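Local coordinates for protein 5-oxoprolinase subunit C (Escherichia coli, PDB 5DUD) that cleaves 5-oxoproline to L-glutamate in a reaction driven by the hydrolysis of ATP, as subunit C of the bacterial 5-oxoprolinase, at residues R38-L42 / Y298-A303; W87-R91 / A162-Q167. One frame throughout, in Å; residues are numbered along the deposited sequence.

Interaction 1: R38-L42 / Y298-A303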
loop_
_atom_site.group_PDB
_atom_site.type_symbol
_atom_site.label_atom_id
_atom_site.label_comp_id
_atom_site.label_asym_id
_atom_site.label_seq_id
_atom_site.Cartn_x
_atom_site.Cartn_y
_atom_site.Cartn_z
ATOM N N ARG A 38 3.850 16.191 -7.671
ATOM C CA ARG A 38 3.338 16.509 -9.011
ATOM C C ARG A 38 3.656 17.947 -9.400
ATOM O O ARG A 38 4.157 18.159 -10.499
ATOM C CB ARG A 38 1.826 16.240 -9.136
ATOM C CG ARG A 38 1.523 14.754 -9.280
ATOM C CD ARG A 38 0.053 14.432 -9.377
ATOM N NE ARG A 38 -0.148 12.997 -9.583
ATOM C CZ ARG A 38 -1.324 12.376 -9.599
ATOM N NH1 ARG A 38 -2.449 13.067 -9.424
ATOM N NH2 ARG A 38 -1.391 11.067 -9.790
ATOM N N ILE A 39 3.437 18.918 -8.496
ATOM C CA ILE A 39 3.735 20.337 -8.753
ATOM C C ILE A 39 5.243 20.535 -8.985
ATOM O O ILE A 39 5.620 21.262 -9.903
ATOM C CB ILE A 39 3.220 21.234 -7.589
ATOM C CG1 ILE A 39 1.674 21.257 -7.553
ATOM C CG2 ILE A 39 3.764 22.665 -7.689
ATOM C CD1 ILE A 39 1.068 21.666 -6.202
ATOM N N ALA A 40 6.091 19.883 -8.161
ATOM C CA ALA A 40 7.550 19.965 -8.277
ATOM C C ALA A 40 8.019 19.479 -9.646
ATOM O O ALA A 40 8.782 20.179 -10.308
ATOM C CB ALA A 40 8.221 19.149 -7.180
ATOM N N ASN A 41 7.552 18.290 -10.075
ATOM C CA ASN A 41 7.925 17.740 -11.383
ATOM C C ASN A 41 7.357 18.608 -12.513
ATOM O O ASN A 41 8.014 18.777 -13.540
ATOM C CB ASN A 41 7.473 16.275 -11.537
ATOM C CG ASN A 41 8.246 15.299 -10.678
ATOM O OD1 ASN A 41 9.479 15.321 -10.631
ATOM N ND2 ASN A 41 7.552 14.363 -10.040
ATOM N N LEU A 42 6.159 19.178 -12.311
ATOM C CA LEU A 42 5.559 20.071 -13.300
ATOM C C LEU A 42 6.426 21.325 -13.476
ATOM O O LEU A 42 6.755 21.680 -14.610
ATOM C CB LEU A 42 4.116 20.452 -12.917
ATOM C CG LEU A 42 3.046 19.397 -13.255
ATOM C CD1 LEU A 42 1.804 19.584 -12.406
ATOM C CD2 LEU A 42 2.674 19.431 -14.733
ATOM N N TYR A 298 -7.060 20.884 -11.203
ATOM C CA TYR A 298 -6.037 21.819 -10.727
ATOM C C TYR A 298 -4.656 21.514 -11.364
ATOM O O TYR A 298 -3.940 22.458 -11.679
ATOM C CB TYR A 298 -5.970 21.789 -9.181
ATOM C CG TYR A 298 -4.783 22.492 -8.565
ATOM C CD1 TYR A 298 -4.769 23.874 -8.417
ATOM C CD2 TYR A 298 -3.718 21.771 -8.037
ATOM C CE1 TYR A 298 -3.699 24.524 -7.807
ATOM C CE2 TYR A 298 -2.642 22.409 -7.430
ATOM C CZ TYR A 298 -2.632 23.788 -7.325
ATOM O OH TYR A 298 -1.579 24.422 -6.717
ATOM N N PHE A 299 -4.298 20.230 -11.593
ATOM C CA PHE A 299 -3.009 19.889 -12.228
ATOM C C PHE A 299 -3.008 20.247 -13.736
ATOM O O PHE A 299 -1.941 20.488 -14.298
ATOM C CB PHE A 299 -2.654 18.402 -12.035
ATOM C CG PHE A 299 -2.569 17.966 -10.588
ATOM C CD1 PHE A 299 -1.643 18.536 -9.725
ATOM C CD2 PHE A 299 -3.398 16.969 -10.097
ATOM C CE1 PHE A 299 -1.579 18.142 -8.388
ATOM C CE2 PHE A 299 -3.348 16.594 -8.756
ATOM C CZ PHE A 299 -2.427 17.169 -7.915
ATOM N N GLU A 300 -4.195 20.285 -14.379
ATOM C CA GLU A 300 -4.364 20.685 -15.781
ATOM C C GLU A 300 -4.169 22.207 -15.913
ATOM O O GLU A 300 -3.693 22.666 -16.952
ATOM C CB GLU A 300 -5.728 20.237 -16.332
ATOM C CG GLU A 300 -5.810 18.724 -16.457
ATOM C CD GLU A 300 -7.045 18.191 -17.155
ATOM O OE1 GLU A 300 -8.165 18.432 -16.651
ATOM O OE2 GLU A 300 -6.888 17.490 -18.181
ATOM N N GLN A 301 -4.500 22.983 -14.855
ATOM C CA GLN A 301 -4.242 24.431 -14.816
ATOM C C GLN A 301 -2.727 24.676 -14.735
ATOM O O GLN A 301 -2.219 25.582 -15.396
ATOM C CB GLN A 301 -4.956 25.113 -13.633
ATOM C CG GLN A 301 -6.456 25.319 -13.835
ATOM C CD GLN A 301 -7.254 25.147 -12.561
ATOM O OE1 GLN A 301 -8.238 24.402 -12.520
ATOM N NE2 GLN A 301 -6.867 25.834 -11.489
ATOM N N LEU A 302 -2.011 23.859 -13.929
ATOM C CA LEU A 302 -0.546 23.929 -13.804
ATOM C C LEU A 302 0.142 23.509 -15.112
ATOM O O LEU A 302 1.216 24.025 -15.424
ATOM C CB LEU A 302 -0.032 23.032 -12.666
ATOM C CG LEU A 302 0.045 23.632 -11.256
ATOM C CD1 LEU A 302 -0.828 22.861 -10.274
ATOM C CD2 LEU A 302 1.488 23.648 -10.751
ATOM N N ALA A 303 -0.474 22.581 -15.877
ATOM C CA ALA A 303 0.060 22.100 -17.155
ATOM C C ALA A 303 0.030 23.170 -18.278
ATOM O O ALA A 303 0.596 22.910 -19.338
ATOM C CB ALA A 303 -0.704 20.863 -17.611
#
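Leu42 and Ala303 bring the backbones closest, their CA atoms 7.0 Å apart, where 38-42 of helix 34-44 and 298-302 of helix 285-302 run nearly parallel, their axes 10.8 Å apart and inclined by 16°. This is parallel helix-helix packing within the carboxyltransferase fold: the long C-terminal helix, which follows strand 277-282 of the mixed sheet, returns to lie against helix 34-44, near the start of the chain. The interface is mostly apolar, with Arg38 and the Tyr298 hydroxyl adding polar groups. Arg38 lays its aliphatic chain over the Phe299 ring in a CH-π contact, CD standing 4.0 Å from the Phe299 centroid and almost on the ring normal. Its chain is fully extended from CG to NE, carrying the guanidinium past the ring rather than onto it. The two planes stand nearly perpendicular, 85° apart, with Phe299 CE2 at the guanidinium edge, 3.7 Å from Arg38 NH1; NH2 reaches a weak hydrogen bond with Asn49. Beyond the arginine, Leu42 CD1 rests on Leu302 CB at 3.9 Å. Ile39 presents two branches: CG2 meets Leu302 CD2, while CD1 comes in at the edge of the Tyr298 ring, in its plane, 4.0 Å from Tyr298 CE2.

Interaction 2: W87-R91 / A162-Q167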
loop_
_atom_site.group_PDB
_atom_site.type_symbol
_atom_site.label_atom_id
_atom_site.label_comp_id
_atom_site.label_asym_id
_atom_site.label_seq_id
_atom_site.Cartn_x
_atom_site.Cartn_y
_atom_site.Cartn_z
ATOM N N TRP A 87 12.881 29.486 -1.854
ATOM C CA TRP A 87 11.567 29.135 -1.325
ATOM C C TRP A 87 10.829 28.118 -2.196
ATOM O O TRP A 87 11.207 27.851 -3.338
ATOM C CB TRP A 87 10.746 30.404 -1.125
ATOM C CG TRP A 87 11.228 31.187 0.059
ATOM C CD1 TRP A 87 11.057 30.868 1.374
ATOM C CD2 TRP A 87 12.052 32.358 0.034
ATOM N NE1 TRP A 87 11.697 31.787 2.171
ATOM C CE2 TRP A 87 12.305 32.721 1.374
ATOM C CE3 TRP A 87 12.572 33.161 -0.993
ATOM C CZ2 TRP A 87 13.064 33.845 1.713
ATOM C CZ3 TRP A 87 13.317 34.278 -0.654
ATOM C CH2 TRP A 87 13.574 34.599 0.683
ATOM N N THR A 88 9.771 27.534 -1.609
ATOM C CA THR A 88 9.000 26.448 -2.204
ATOM C C THR A 88 7.981 26.891 -3.270
ATOM O O THR A 88 7.296 27.900 -3.110
ATOM C CB THR A 88 8.251 25.679 -1.100
ATOM O OG1 THR A 88 7.395 26.582 -0.399
ATOM C CG2 THR A 88 9.194 25.002 -0.118
ATOM N N GLY A 89 7.885 26.097 -4.333
ATOM C CA GLY A 89 6.941 26.306 -5.428
ATOM C C GLY A 89 7.428 27.206 -6.545
ATOM O O GLY A 89 6.645 27.993 -7.079
ATOM N N TRP A 90 8.710 27.067 -6.936
ATOM C CA TRP A 90 9.340 27.877 -7.983
ATOM C C TRP A 90 10.294 27.054 -8.838
ATOM O O TRP A 90 10.979 26.189 -8.294
ATOM C CB TRP A 90 10.125 29.030 -7.324
ATOM C CG TRP A 90 9.336 30.289 -7.178
ATOM C CD1 TRP A 90 8.379 30.561 -6.246
ATOM C CD2 TRP A 90 9.459 31.464 -7.983
ATOM N NE1 TRP A 90 7.888 31.831 -6.430
ATOM C CE2 TRP A 90 8.553 32.419 -7.474
ATOM C CE3 TRP A 90 10.277 31.820 -9.065
ATOM C CZ2 TRP A 90 8.405 33.686 -8.042
ATOM C CZ3 TRP A 90 10.145 33.085 -9.613
ATOM C CH2 TRP A 90 9.215 34.000 -9.107
ATOM N N ARG A 91 10.377 27.343 -10.161
ATOM C CA ARG A 91 11.349 26.679 -11.044
ATOM C C ARG A 91 12.665 27.431 -10.853
ATOM O O ARG A 91 12.890 28.458 -11.488
ATOM C CB ARG A 91 10.894 26.646 -12.528
ATOM C CG ARG A 91 12.042 26.282 -13.500
ATOM C CD ARG A 91 11.665 25.893 -14.921
ATOM N NE ARG A 91 10.964 26.950 -15.661
ATOM C CZ ARG A 91 9.642 27.076 -15.792
ATOM N NH1 ARG A 91 8.817 26.210 -15.206
ATOM N NH2 ARG A 91 9.133 28.074 -16.506
ATOM N N ALA A 162 11.360 31.007 -15.247
ATOM C CA ALA A 162 11.206 30.571 -13.861
ATOM C C ALA A 162 9.839 30.989 -13.294
ATOM O O ALA A 162 9.760 31.923 -12.496
ATOM C CB ALA A 162 12.327 31.151 -13.015
ATOM N N GLN A 163 8.764 30.295 -13.698
ATOM C CA GLN A 163 7.408 30.624 -13.243
ATOM C C GLN A 163 7.090 29.982 -11.890
ATOM O O GLN A 163 7.188 28.767 -11.740
ATOM C CB GLN A 163 6.343 30.189 -14.277
ATOM C CG GLN A 163 6.255 31.085 -15.513
ATOM C CD GLN A 163 5.762 32.474 -15.174
ATOM O OE1 GLN A 163 4.613 32.662 -14.759
ATOM N NE2 GLN A 163 6.623 33.479 -15.302
ATOM N N GLY A 164 6.675 30.802 -10.935
ATOM C CA GLY A 164 6.277 30.322 -9.624
ATOM C C GLY A 164 4.820 29.922 -9.664
ATOM O O GLY A 164 3.998 30.661 -10.209
ATOM N N VAL A 165 4.484 28.762 -9.094
ATOM C CA VAL A 165 3.094 28.288 -9.043
ATOM C C VAL A 165 2.612 28.256 -7.592
ATOM O O VAL A 165 3.407 28.017 -6.683
ATOM C CB VAL A 165 2.869 26.917 -9.725
ATOM C CG1 VAL A 165 3.236 26.967 -11.208
ATOM C CG2 VAL A 165 3.591 25.786 -8.995
ATOM N N LYS A 166 1.308 28.493 -7.379
ATOM C CA LYS A 166 0.715 28.490 -6.040
ATOM C C LYS A 166 0.583 27.051 -5.543
ATOM O O LYS A 166 0.148 26.196 -6.311
ATOM C CB LYS A 166 -0.674 29.170 -6.045
ATOM C CG LYS A 166 -0.683 30.647 -6.437
ATOM C CD LYS A 166 -1.946 31.022 -7.214
ATOM C CE LYS A 166 -2.032 32.499 -7.523
ATOM N NZ LYS A 166 -3.005 33.205 -6.649
ATOM N N GLN A 167 0.986 26.780 -4.292
ATOM C CA GLN A 167 0.872 25.451 -3.691
ATOM C C GLN A 167 -0.512 25.314 -3.050
ATOM O O GLN A 167 -1.256 26.294 -3.008
ATOM C CB GLN A 167 1.985 25.245 -2.647
ATOM C CG GLN A 167 3.385 25.387 -3.210
ATOM C CD GLN A 167 4.417 25.024 -2.176
ATOM O OE1 GLN A 167 5.038 25.892 -1.556
ATOM N NE2 GLN A 167 4.618 23.733 -1.955
#
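The indole of Trp90 lies flat over the backbone of Gly164, whose CA sits 3.7 Å from the centroid of the five-membered Trp90 ring and only 6° off its normal. With no side chain on Gly164, its CA can meet the middle of the ring face, a CH-π contact. Next to it the two loops, which run roughly antiparallel, are tied by a single backbone hydrogen bond, Val165 N to Gly89 O at 3.1 Å, with the donor tilted 26° from the carbonyl plane. Arg91 turns a guanidinium face toward the other loop: Gln163 N lies above that plane, offset toward its rim and 3.6 Å from Arg91 NH2. The chain leaves with CG anti to the backbone N and then bends at chi3 (61°), which swings the guanidinium alongside Ala162 and Gln163. Replacing Arg91 with an alanine would probably leave the backbone at Gln163 uncovered on this side and the carbonyl of Leu43 without its hydrogen-bond donor, Arg91 NH1. That carbonyl lies near the C-terminal end of helix 34-44, which Val165 also touches through Ile39 and Leu43, while Arg91 and Gln167 lean on Trp69 and Thr73 of strand 68-74, and Gly89 hydrogen-bonds to the Leu72 backbone.

How the interactions relate
The centres of interactions 1 and 2 lie about 11 Å apart, on the same side of the chain's centre. Along the sequence the order is 38-42, 87-91, 162-167 and 298-303, so both halves of interaction 2 fall between those of interaction 1. Helix 34-44 is common ground: it meets the C-terminal helix in one contact and borders the 162-167 loop in the other. The two join at Val165, whose CG2 packs against both Ile39 and Leu302, and at Tyr298, which reaches the backbone of Lys166. Residues of helix 34-44 and of both loops touch strand 68-74, and the C-terminal helix lies against helix 34-44 and Val165, so the end of the chain comes to rest beside a helix from near its start.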